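Local coordinates for protein MymaA.19257.a.B3 (Mycobacterium marinum, PDB 6Q10) that is of unknown function, being the soluble domain of a conserved, membrane-linked, probably secreted protein of the LytR_C family and an ortholog of Rv2700, at residues Gly11-Arg16 and Cys97-Asn102; Ala25-Thr30 and Ser133-Ala138; Val34-Gly39 and Ala61-Val66; Asp125-Val130 and Ala148-Ser153. All blocks are in the same frame, centred on the assembly; numbering follows the deposited sequence. Where two conformers were deposited one is given.

Contact 1 of 4, residues Gly11-Arg16 and Cys97-Asn102. With EDO (1,2-ethanediol), chain B.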
# COMPACT_ATOMS: atom_id res chain seq x y z
N GLY A 11 5.05 -3.87 15.16
CA GLY A 11 5.23 -2.47 15.40
C GLY A 11 3.93 -1.78 15.74
O GLY A 11 3.00 -2.40 16.27
N GLU A 12 3.85 -0.49 15.46
CA GLU A 12 2.76 0.33 15.95
C GLU A 12 1.66 0.39 14.90
O GLU A 12 1.93 0.69 13.74
CB GLU A 12 3.29 1.73 16.28
CG GLU A 12 2.25 2.85 16.28
CD GLU A 12 2.89 4.24 16.29
OE1 GLU A 12 3.92 4.43 15.61
OE2 GLU A 12 2.35 5.13 16.98
N ARG A 13 0.43 0.08 15.30
CA ARG A 13 -0.71 0.25 14.40
C ARG A 13 -0.94 1.73 14.16
O ARG A 13 -1.04 2.52 15.10
CB ARG A 13 -1.95 -0.41 15.03
CG ARG A 13 -3.24 -0.28 14.19
CD ARG A 13 -3.25 -1.19 12.96
NE ARG A 13 -4.57 -1.18 12.33
CZ ARG A 13 -5.58 -1.95 12.71
NH1 ARG A 13 -5.44 -2.79 13.73
NH2 ARG A 13 -6.75 -1.87 12.07
N VAL A 14 -0.99 2.14 12.88
CA VAL A 14 -1.17 3.54 12.52
C VAL A 14 -2.64 3.75 12.17
O VAL A 14 -3.21 2.94 11.43
CB VAL A 14 -0.23 3.93 11.37
CG1 VAL A 14 -0.56 5.31 10.88
CG2 VAL A 14 1.22 3.86 11.86
N SER A 15 -3.25 4.79 12.72
CA SER A 15 -4.68 5.01 12.53
C SER A 15 -4.99 5.55 11.13
O SER A 15 -4.15 6.18 10.47
CB SER A 15 -5.24 6.00 13.57
OG SER A 15 -4.68 7.29 13.37
N ARG A 16 -6.20 5.24 10.67
CA ARG A 16 -6.71 5.86 9.45
C ARG A 16 -6.61 7.37 9.54
O ARG A 16 -6.27 8.05 8.56
CB ARG A 16 -8.16 5.42 9.22
CG ARG A 16 -8.88 6.20 8.15
CD ARG A 16 -10.41 6.12 8.34
NE ARG A 16 -10.88 7.13 9.28
CZ ARG A 16 -11.59 6.88 10.38
NH1 ARG A 16 -11.93 5.64 10.69
NH2 ARG A 16 -11.95 7.88 11.17
N CYS A 97 -8.10 -1.31 2.35
CA CYS A 97 -8.69 -2.03 3.47
C CYS A 97 -7.65 -2.87 4.21
O CYS A 97 -8.01 -3.76 4.97
CB CYS A 97 -9.88 -2.86 3.00
SG CYS A 97 -11.19 -1.71 2.38
N THR A 98 -6.38 -2.57 3.98
CA THR A 98 -5.29 -3.18 4.73
C THR A 98 -5.05 -2.42 6.04
O THR A 98 -5.47 -1.27 6.21
CB THR A 98 -4.01 -3.22 3.90
OG1 THR A 98 -3.68 -1.89 3.48
CG2 THR A 98 -4.18 -4.15 2.69
N GLU A 99 -4.40 -3.10 6.98
CA GLU A 99 -4.01 -2.53 8.27
C GLU A 99 -2.61 -1.95 8.15
O GLU A 99 -1.73 -2.56 7.53
CB GLU A 99 -4.04 -3.60 9.37
CG GLU A 99 -5.40 -4.23 9.51
CD GLU A 99 -5.58 -4.88 10.86
OE1 GLU A 99 -4.56 -5.18 11.51
OE2 GLU A 99 -6.75 -5.08 11.26
N LEU A 100 -2.41 -0.77 8.74
CA LEU A 100 -1.14 -0.04 8.66
C LEU A 100 -0.29 -0.27 9.90
O LEU A 100 -0.77 -0.04 11.02
CB LEU A 100 -1.41 1.47 8.53
CG LEU A 100 -2.34 1.89 7.40
CD1 LEU A 100 -2.72 3.36 7.56
CD2 LEU A 100 -1.66 1.64 6.08
N PHE A 101 0.99 -0.62 9.70
CA PHE A 101 1.93 -0.82 10.80
C PHE A 101 3.23 -0.09 10.54
O PHE A 101 3.86 -0.31 9.50
CB PHE A 101 2.21 -2.32 11.00
CG PHE A 101 1.05 -3.05 11.61
CD1 PHE A 101 0.86 -3.07 12.99
CD2 PHE A 101 0.12 -3.66 10.79
CE1 PHE A 101 -0.22 -3.73 13.53
CE2 PHE A 101 -0.96 -4.34 11.35
CZ PHE A 101 -1.13 -4.34 12.71
N ASN A 102 3.67 0.71 11.50
CA ASN A 102 5.01 1.29 11.48
C ASN A 102 5.91 0.36 12.28
O ASN A 102 5.79 0.29 13.51
CB ASN A 102 5.01 2.70 12.05
CG ASN A 102 6.38 3.37 11.96
OD1 ASN A 102 7.40 2.71 12.10
ND2 ASN A 102 6.39 4.69 11.73
C1 EDO B . -5.41 1.54 9.90
O1 EDO B . -4.30 0.72 10.31
C2 EDO B . -6.33 0.79 8.95
O2 EDO B . -6.79 -0.42 9.56

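Contact 2 of 4, residues Ala25-Thr30 and Ser133-Ala138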
# COMPACT_ATOMS: atom_id res chain seq x y z
N ALA A 25 3.43 9.61 -1.80
CA ALA A 25 4.61 9.71 -2.64
C ALA A 25 4.28 9.69 -4.12
O ALA A 25 3.31 9.07 -4.55
CB ALA A 25 5.55 8.53 -2.34
N GLN A 26 5.14 10.32 -4.92
CA GLN A 26 5.15 10.02 -6.36
C GLN A 26 5.42 8.54 -6.59
O GLN A 26 6.34 7.96 -6.00
CB GLN A 26 6.22 10.86 -7.07
CG GLN A 26 6.02 12.37 -6.90
CD GLN A 26 4.72 12.90 -7.53
OE1 GLN A 26 3.86 13.42 -6.83
NE2 GLN A 26 4.61 12.79 -8.84
N LEU A 27 4.63 7.92 -7.47
CA LEU A 27 4.70 6.47 -7.61
C LEU A 27 6.09 6.01 -8.07
O LEU A 27 6.53 4.92 -7.70
CB LEU A 27 3.63 5.99 -8.60
CG LEU A 27 2.21 6.48 -8.28
CD1 LEU A 27 1.25 5.87 -9.29
CD2 LEU A 27 1.83 6.15 -6.85
N GLY A 28 6.75 6.82 -8.88
CA GLY A 28 8.07 6.52 -9.38
C GLY A 28 9.19 6.78 -8.41
O GLY A 28 10.37 6.68 -8.78
N GLU A 29 8.84 7.10 -7.18
CA GLU A 29 9.79 7.38 -6.12
C GLU A 29 9.54 6.46 -4.94
O GLU A 29 9.78 6.84 -3.79
CB GLU A 29 9.72 8.85 -5.72
CG GLU A 29 10.30 9.72 -6.80
CD GLU A 29 10.20 11.20 -6.50
OE1 GLU A 29 9.65 11.58 -5.44
OE2 GLU A 29 10.62 12.00 -7.35
N THR A 30 9.01 5.27 -5.21
CA THR A 30 8.63 4.33 -4.17
C THR A 30 9.50 3.08 -4.22
O THR A 30 10.10 2.76 -5.24
CB THR A 30 7.15 3.90 -4.28
OG1 THR A 30 6.92 3.24 -5.53
CG2 THR A 30 6.18 5.10 -4.12
N SER A 133 -2.06 12.52 -10.02
CA SER A 133 -1.23 13.56 -9.41
C SER A 133 0.08 13.04 -8.87
O SER A 133 0.90 13.85 -8.40
CB SER A 133 -1.98 14.24 -8.26
OG SER A 133 -3.21 14.73 -8.70
N LEU A 134 0.29 11.72 -8.88
CA LEU A 134 1.49 11.08 -8.38
C LEU A 134 2.34 10.53 -9.52
O LEU A 134 3.24 9.72 -9.29
CB LEU A 134 1.10 9.96 -7.39
CG LEU A 134 0.14 10.42 -6.29
CD1 LEU A 134 -0.21 9.22 -5.39
CD2 LEU A 134 0.77 11.53 -5.46
N ARG A 135 2.08 10.98 -10.74
CA ARG A 135 2.83 10.54 -11.90
C ARG A 135 3.49 11.77 -12.51
O ARG A 135 3.13 12.89 -12.15
CB ARG A 135 1.91 9.86 -12.91
CG ARG A 135 1.25 8.60 -12.42
CD ARG A 135 0.58 7.86 -13.56
NE ARG A 135 -0.07 6.66 -13.05
CZ ARG A 135 -1.39 6.54 -12.87
NH1 ARG A 135 -2.21 7.52 -13.21
NH2 ARG A 135 -1.87 5.40 -12.37
N PRO A 136 4.47 11.60 -13.40
CA PRO A 136 5.04 12.76 -14.11
C PRO A 136 4.00 13.50 -14.93
O PRO A 136 3.02 12.93 -15.42
CB PRO A 136 6.11 12.12 -15.00
CG PRO A 136 6.51 10.88 -14.25
CD PRO A 136 5.24 10.36 -13.65
N GLY A 137 4.20 14.81 -15.07
CA GLY A 137 3.23 15.62 -15.77
C GLY A 137 1.92 15.82 -15.03
O GLY A 137 0.91 16.12 -15.66
N ALA A 138 1.93 15.66 -13.70
CA ALA A 138 0.73 15.90 -12.90
C ALA A 138 0.27 17.34 -13.04
O ALA A 138 1.05 18.28 -12.85
CB ALA A 138 1.01 15.59 -11.44
O HOH W 1 6.05 9.03 -10.47

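Contact 3 of 4, residues Val34-Gly39 and Ala61-Val66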
# COMPACT_ATOMS: atom_id res chain seq x y z
N VAL A 34 5.92 -6.64 -2.41
CA VAL A 34 4.64 -7.34 -2.23
C VAL A 34 4.94 -8.71 -1.64
O VAL A 34 5.74 -9.46 -2.19
CB VAL A 34 3.87 -7.46 -3.55
CG1 VAL A 34 2.49 -8.09 -3.28
CG2 VAL A 34 3.72 -6.09 -4.20
N LEU A 35 4.35 -9.00 -0.48
CA LEU A 35 4.63 -10.23 0.26
C LEU A 35 3.35 -11.05 0.34
O LEU A 35 2.31 -10.56 0.77
CB LEU A 35 5.17 -9.93 1.68
CG LEU A 35 6.45 -9.07 1.71
CD1 LEU A 35 6.87 -8.79 3.13
CD2 LEU A 35 7.58 -9.76 0.94
N ASN A 36 3.45 -12.31 -0.07
CA ASN A 36 2.32 -13.24 -0.05
C ASN A 36 2.14 -13.80 1.35
O ASN A 36 3.00 -14.52 1.85
CB ASN A 36 2.59 -14.37 -1.05
CG ASN A 36 1.45 -15.38 -1.12
OD1 ASN A 36 0.91 -15.81 -0.10
ND2 ASN A 36 1.09 -15.76 -2.35
N ALA A 37 1.01 -13.49 1.97
CA ALA A 37 0.57 -14.17 3.19
C ALA A 37 -0.82 -14.73 2.97
O ALA A 37 -1.58 -14.89 3.93
CB ALA A 37 0.61 -13.23 4.39
N SER A 38 -1.19 -14.95 1.71
CA SER A 38 -2.56 -15.31 1.34
C SER A 38 -2.73 -16.78 1.05
O SER A 38 -3.86 -17.28 1.10
CB SER A 38 -2.98 -14.54 0.08
OG SER A 38 -2.26 -15.05 -1.04
N GLY A 39 -1.66 -17.47 0.70
CA GLY A 39 -1.78 -18.85 0.29
C GLY A 39 -2.20 -19.04 -1.14
O GLY A 39 -2.37 -20.19 -1.57
N ALA A 61 8.43 -9.19 -5.36
CA ALA A 61 7.37 -10.11 -4.94
C ALA A 61 7.97 -11.34 -4.29
O ALA A 61 8.82 -12.02 -4.90
CB ALA A 61 6.49 -10.54 -6.10
N ALA A 62 7.50 -11.66 -3.09
CA ALA A 62 8.05 -12.80 -2.36
C ALA A 62 7.02 -13.31 -1.36
O ALA A 62 5.88 -12.84 -1.31
CB ALA A 62 9.34 -12.40 -1.65
N ASN A 63 7.43 -14.28 -0.55
CA ASN A 63 6.58 -14.75 0.54
C ASN A 63 6.81 -13.92 1.80
O ASN A 63 7.92 -13.45 2.07
CB ASN A 63 6.83 -16.22 0.84
CG ASN A 63 6.21 -17.17 -0.20
OD1 ASN A 63 5.40 -16.77 -1.01
ND2 ASN A 63 6.59 -18.46 -0.13
N ASP A 64 5.76 -13.75 2.60
CA ASP A 64 5.91 -13.04 3.87
C ASP A 64 6.52 -13.94 4.95
O ASP A 64 5.95 -14.98 5.27
CB ASP A 64 4.56 -12.55 4.36
CG ASP A 64 4.64 -11.90 5.72
OD1 ASP A 64 5.72 -11.36 6.05
OD2 ASP A 64 3.64 -11.92 6.46
N PRO A 65 7.68 -13.58 5.53
CA PRO A 65 8.23 -14.42 6.60
C PRO A 65 7.51 -14.29 7.93
O PRO A 65 7.66 -15.20 8.77
CB PRO A 65 9.69 -13.94 6.70
CG PRO A 65 9.71 -12.58 6.16
CD PRO A 65 8.54 -12.42 5.20
N VAL A 66 6.75 -13.21 8.16
CA VAL A 66 6.11 -13.03 9.46
C VAL A 66 4.97 -14.02 9.62
O VAL A 66 4.92 -14.79 10.60
CB VAL A 66 5.62 -11.58 9.62
CG1 VAL A 66 4.89 -11.44 10.96
CG2 VAL A 66 6.78 -10.61 9.55
O HOH W 2 4.50 -16.67 3.61

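Contact 4 of 4, residues Asp125-Val130 and Ala148-Ser153. With EDO (1,2-ethanediol), chain C.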
# COMPACT_ATOMS: atom_id res chain seq x y z
N ASP A 125 -12.95 6.31 -9.90
CA ASP A 125 -12.60 7.62 -10.44
C ASP A 125 -11.81 8.45 -9.43
O ASP A 125 -10.87 9.17 -9.80
CB ASP A 125 -13.87 8.37 -10.88
CG ASP A 125 -14.42 7.83 -12.20
OD1 ASP A 125 -13.74 7.01 -12.85
OD2 ASP A 125 -15.53 8.26 -12.57
N ASP A 126 -12.16 8.37 -8.15
CA ASP A 126 -11.43 9.15 -7.15
C ASP A 126 -9.98 8.68 -7.02
O ASP A 126 -9.04 9.49 -7.01
CB ASP A 126 -12.13 9.06 -5.79
CG ASP A 126 -13.47 9.77 -5.76
OD1 ASP A 126 -13.78 10.57 -6.67
OD2 ASP A 126 -14.24 9.50 -4.81
N ILE A 127 -9.77 7.36 -6.87
CA ILE A 127 -8.42 6.84 -6.75
C ILE A 127 -7.62 7.20 -8.00
O ILE A 127 -6.47 7.64 -7.92
CB ILE A 127 -8.46 5.32 -6.52
CG1 ILE A 127 -9.03 5.00 -5.13
CG2 ILE A 127 -7.10 4.72 -6.75
CD1 ILE A 127 -9.46 3.54 -4.94
N ASP A 128 -8.22 7.02 -9.18
CA ASP A 128 -7.51 7.31 -10.41
C ASP A 128 -7.11 8.77 -10.49
O ASP A 128 -6.02 9.09 -10.97
CB ASP A 128 -8.36 6.91 -11.61
CG ASP A 128 -8.52 5.40 -11.74
OD1 ASP A 128 -8.05 4.66 -10.84
OD2 ASP A 128 -9.12 4.95 -12.74
N ALA A 129 -7.99 9.67 -10.03
CA ALA A 129 -7.66 11.09 -10.00
C ALA A 129 -6.46 11.34 -9.11
O ALA A 129 -5.52 12.07 -9.49
CB ALA A 129 -8.86 11.90 -9.53
N VAL A 130 -6.44 10.76 -7.91
CA VAL A 130 -5.30 10.97 -7.03
C VAL A 130 -4.03 10.38 -7.65
O VAL A 130 -2.97 11.02 -7.65
CB VAL A 130 -5.57 10.38 -5.63
CG1 VAL A 130 -4.33 10.53 -4.72
CG2 VAL A 130 -6.78 11.06 -4.98
N ALA A 148 -9.04 12.12 1.58
CA ALA A 148 -9.85 11.95 2.78
C ALA A 148 -11.10 11.15 2.48
O ALA A 148 -11.44 10.24 3.25
CB ALA A 148 -10.20 13.32 3.36
N LYS A 149 -11.76 11.40 1.34
CA LYS A 149 -12.99 10.70 1.02
C LYS A 149 -12.74 9.21 0.79
O LYS A 149 -13.53 8.36 1.23
CB LYS A 149 -13.66 11.32 -0.22
CG LYS A 149 -14.88 10.52 -0.68
CD LYS A 149 -15.42 11.04 -2.01
CE LYS A 149 -16.46 10.09 -2.59
NZ LYS A 149 -16.86 10.50 -3.97
N ILE A 150 -11.66 8.87 0.08
CA ILE A 150 -11.35 7.47 -0.17
C ILE A 150 -11.24 6.72 1.14
O ILE A 150 -11.87 5.67 1.34
CB ILE A 150 -10.06 7.37 -1.00
CG1 ILE A 150 -10.33 7.92 -2.39
CG2 ILE A 150 -9.54 5.93 -1.07
CD1 ILE A 150 -9.08 8.32 -3.17
N HIS A 151 -10.48 7.26 2.08
CA HIS A 151 -10.23 6.53 3.31
C HIS A 151 -11.37 6.64 4.30
O HIS A 151 -11.55 5.73 5.13
CB HIS A 151 -8.90 6.99 3.90
CG HIS A 151 -7.77 6.68 2.99
ND1 HIS A 151 -7.53 5.40 2.55
CD2 HIS A 151 -6.85 7.47 2.40
CE1 HIS A 151 -6.49 5.41 1.74
NE2 HIS A 151 -6.05 6.65 1.63
N ALA A 152 -12.19 7.68 4.23
CA ALA A 152 -13.29 7.77 5.17
C ALA A 152 -14.45 6.89 4.80
O ALA A 152 -15.32 6.65 5.63
CB ALA A 152 -13.80 9.20 5.26
N SER A 153 -14.51 6.45 3.54
CA SER A 153 -15.71 5.82 3.01
C SER A 153 -15.51 4.35 2.70
O SER A 153 -16.47 3.69 2.28
CB SER A 153 -16.19 6.53 1.75
OG SER A 153 -15.25 6.42 0.69
C1 EDO C . -13.81 13.77 -8.76
O1 EDO C . -15.08 13.71 -9.42
C2 EDO C . -12.87 12.71 -9.33
O2 EDO C . -13.49 11.42 -9.28
O HOH W 3 -16.02 11.93 -6.11

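Contact 1 of 4, residues Gly11-Arg16 and Cys97-Asn102
Arg-13 meets two residues of the adjoining strand, Phe-101 with its aliphatic part and Glu-99 with its guanidinium. CD sits over one face of the Phe-101 ring, 4.2 Å from the centroid and 24° off the normal, a CH-pi contact displaced toward the rim. CG stands anti to the backbone N (chi1 179°), and a bend at chi2 carries the guanidinium over the Glu-99 carboxylate, which stacks on it with the planes 23° apart. NH2 of Arg-13 and OE2 of Glu-99 are 3.3 Å apart, but the oxygen lies well out of the guanidinium plane, so this salt bridge is one of charge alone. NE and NH2 each give a hydrogen to a 1,2-ethanediol, probably from the crystallisation liquor, at O1 and O2 respectively.

The backbones pair antiparallel at one border of a mixed six-stranded sheet, strand 12-14 lying outermost beside 99-102. Glu-12 and Asn-102 form a hydrogen-bonded pair, Asn-102 N giving to Glu-12 O at 2.8 Å. Leu-100 and Asn-102 are the other heavily covered residues. CB of Leu-100 lies 3.9 Å from CB of Val-14, and CG2 of Val-14 packs 4.0 Å from CB of Asn-102, whose amide turns away to Gly-104 and Thr-82. The diol O1 is gripped threefold, accepting also from Leu-100 N and donating to Val-14 O at 2.7 Å.

Contact 2 of 4, residues Ala25-Thr30 and Ser133-Ala138
One face of the Gln-26 side-chain amide lies over CA and C of Leu-134, and the guanidinium of Arg-135 meets Leu-27 obliquely. NE2 of Gln-26 is 3.3 Å from the carbonyl carbon of Leu-134, yet its angle to the oxygen is too poor for a hydrogen bond. OE1 of the same amide faces another acceptor, Ser-133 O, so this approach is packing of a flat group on the chain. Two bends of the same sense, chi1 -59° and chi2 -63°, fold the glutamine back over that backbone. At the guanidinium, CD1 of Leu-27 comes 4.1 Å from NE of Arg-135, which itself donates to Leu-54 O.

The polar tie is carried by the main chain. Leu-27 N donates to Leu-134 O at 2.9 Å in a nearly straight bond. A water accepting from Gly-28 N donates to this same oxygen, which therefore takes two donors. The two leucine side chains meet almost perpendicularly, CG of Leu-27 being 3.8 Å from CB of Leu-134, while CD1 of Leu-134 abuts Ala-25 O at 3.6 Å.

Two irregular loops are thus joined, one leading into strand 32-36 and the other linking helix 125-132 to helix 144-153 through a type II turn at Arg-135 to Ala-138. Leu-134 also packs on Leu-93 of helix 85-94, and Ala-25 touches Ala-86 and Thr-87 of the same helix.

Contact 3 of 4, residues Val34-Gly39 and Ala61-Val66
In Asn-36, in the conformer described, and in Asp-64 the CG atom stands anti to the backbone N, with chi1 at -179° and 176°, and each side chain thereby returns an oxygen to the chain just ahead of it. OD1 of Asn-36 accepts from Ser-38 N at 2.9 Å, an Asx turn, and from Gly-39 N at 3.2 Å. The two donors use it differently: Gly-39 N arrives in the carbonyl plane on a lone pair, whereas Ser-38 N stands above that plane. OD1 of Asp-64 is met by Val-66 N from above the carboxylate plane, making a second Asx turn.

These turns follow adjacent parallel strands of a beta-alpha-beta unit made of strand 32-36, helix 43-54 and strand 60-63. The ladder runs from Ala-62 N to Val-34 O, then from Asn-36 N to Ala-62 O at 2.8 Å, and finally from Asp-64 N to Asn-36 O at 3.0 Å. A water donating to both Asn-36 O and Asp-64 O extends the link beyond the paired residues. Asn-36 and Asn-63 run alongside each other in the same sense, their amides turned 71° apart and OD1 of Asn-63 3.7 Å from CB of Asn-36. On the face of Leu-35 and Ala-62, CD2 of Leu-35 touches CB of Ala-62 at 4.1 Å; beyond the strand, CB of Leu-35 meets CB of Asp-64 at 3.8 Å.

Asp-64 is buried, and its OD1 forms a salt bridge with Arg-79 while OD2 accepts from Tyr-67 N; this combination probably stabilises the carboxylate in its charged form.

Contact 4 of 4, residues Asp125-Val130 and Ala148-Ser153
OD1 of Asp-126 is held by two donors, a water and O2 of a 1,2-ethanediol, while OD2 of the same carboxylate forms a salt bridge with Lys-149, NZ donating to it at 2.9 Å. The salt bridge flanks a roughly antiparallel helix pair: segments 125-130 and 148-153 of helices 125-132 and 144-153 run at 140° between their N-to-C directions, their axes 10.1 Å apart. NZ of Lys-149 takes the syn lone pair of OD2. The lysine chain is extended throughout, chi1 174° putting CG anti to the backbone N, and it lies crosswise to the aspartate. The water closes a small ring, donating to OD1 of Asp-126 and accepting from NZ of Lys-149 at 2.7 Å, so that both oxygens are tied to the ammonium, one directly and one through solvent. The diol, probably from the crystallisation liquor, donates from O2 to OD1 of Asp-126 at 2.8 Å.

Beside this polar border the interface is aliphatic, and Ile-150 supplies most of it. CG1 of Ile-150 lies 4.0 Å from CB of Asp-126. Val-130 and Ile-150 pass with opposed headings, and both helices reach helix 85-94, where Val-130 and His-151 touch Leu-93 and the His-151 ring stacks on Trp-92. Ile-127 meets Ile-150 nearly perpendicularly. The methyl CD1 of Ile-150 is shared between CG1 of Ile-127 at 3.9 Å and CG2 of Val-130 at 4.0 Å.

Contacts 1 and 3 belong to one mixed sheet and hold its two outermost strands, 12-14 and 60-63, with centres about 17 Å apart. Contacts 2 and 4 lie in the helical and loop part, their centres about 16 Å apart, and follow directly on one another in sequence where helix 125-132 runs into the loop of contact 2. Contact 1 meets contact 4 directly, CD of Arg-16 packing 3.4 Å from His-151 O; the disulfide Cys-97 to Cys-155 also ties segment 97-102 to the chain end beyond helix 144-153. Contacts 3 and 4, about 27 Å apart between centres, sit on opposite sides of the chain's centre. No active site can be assigned.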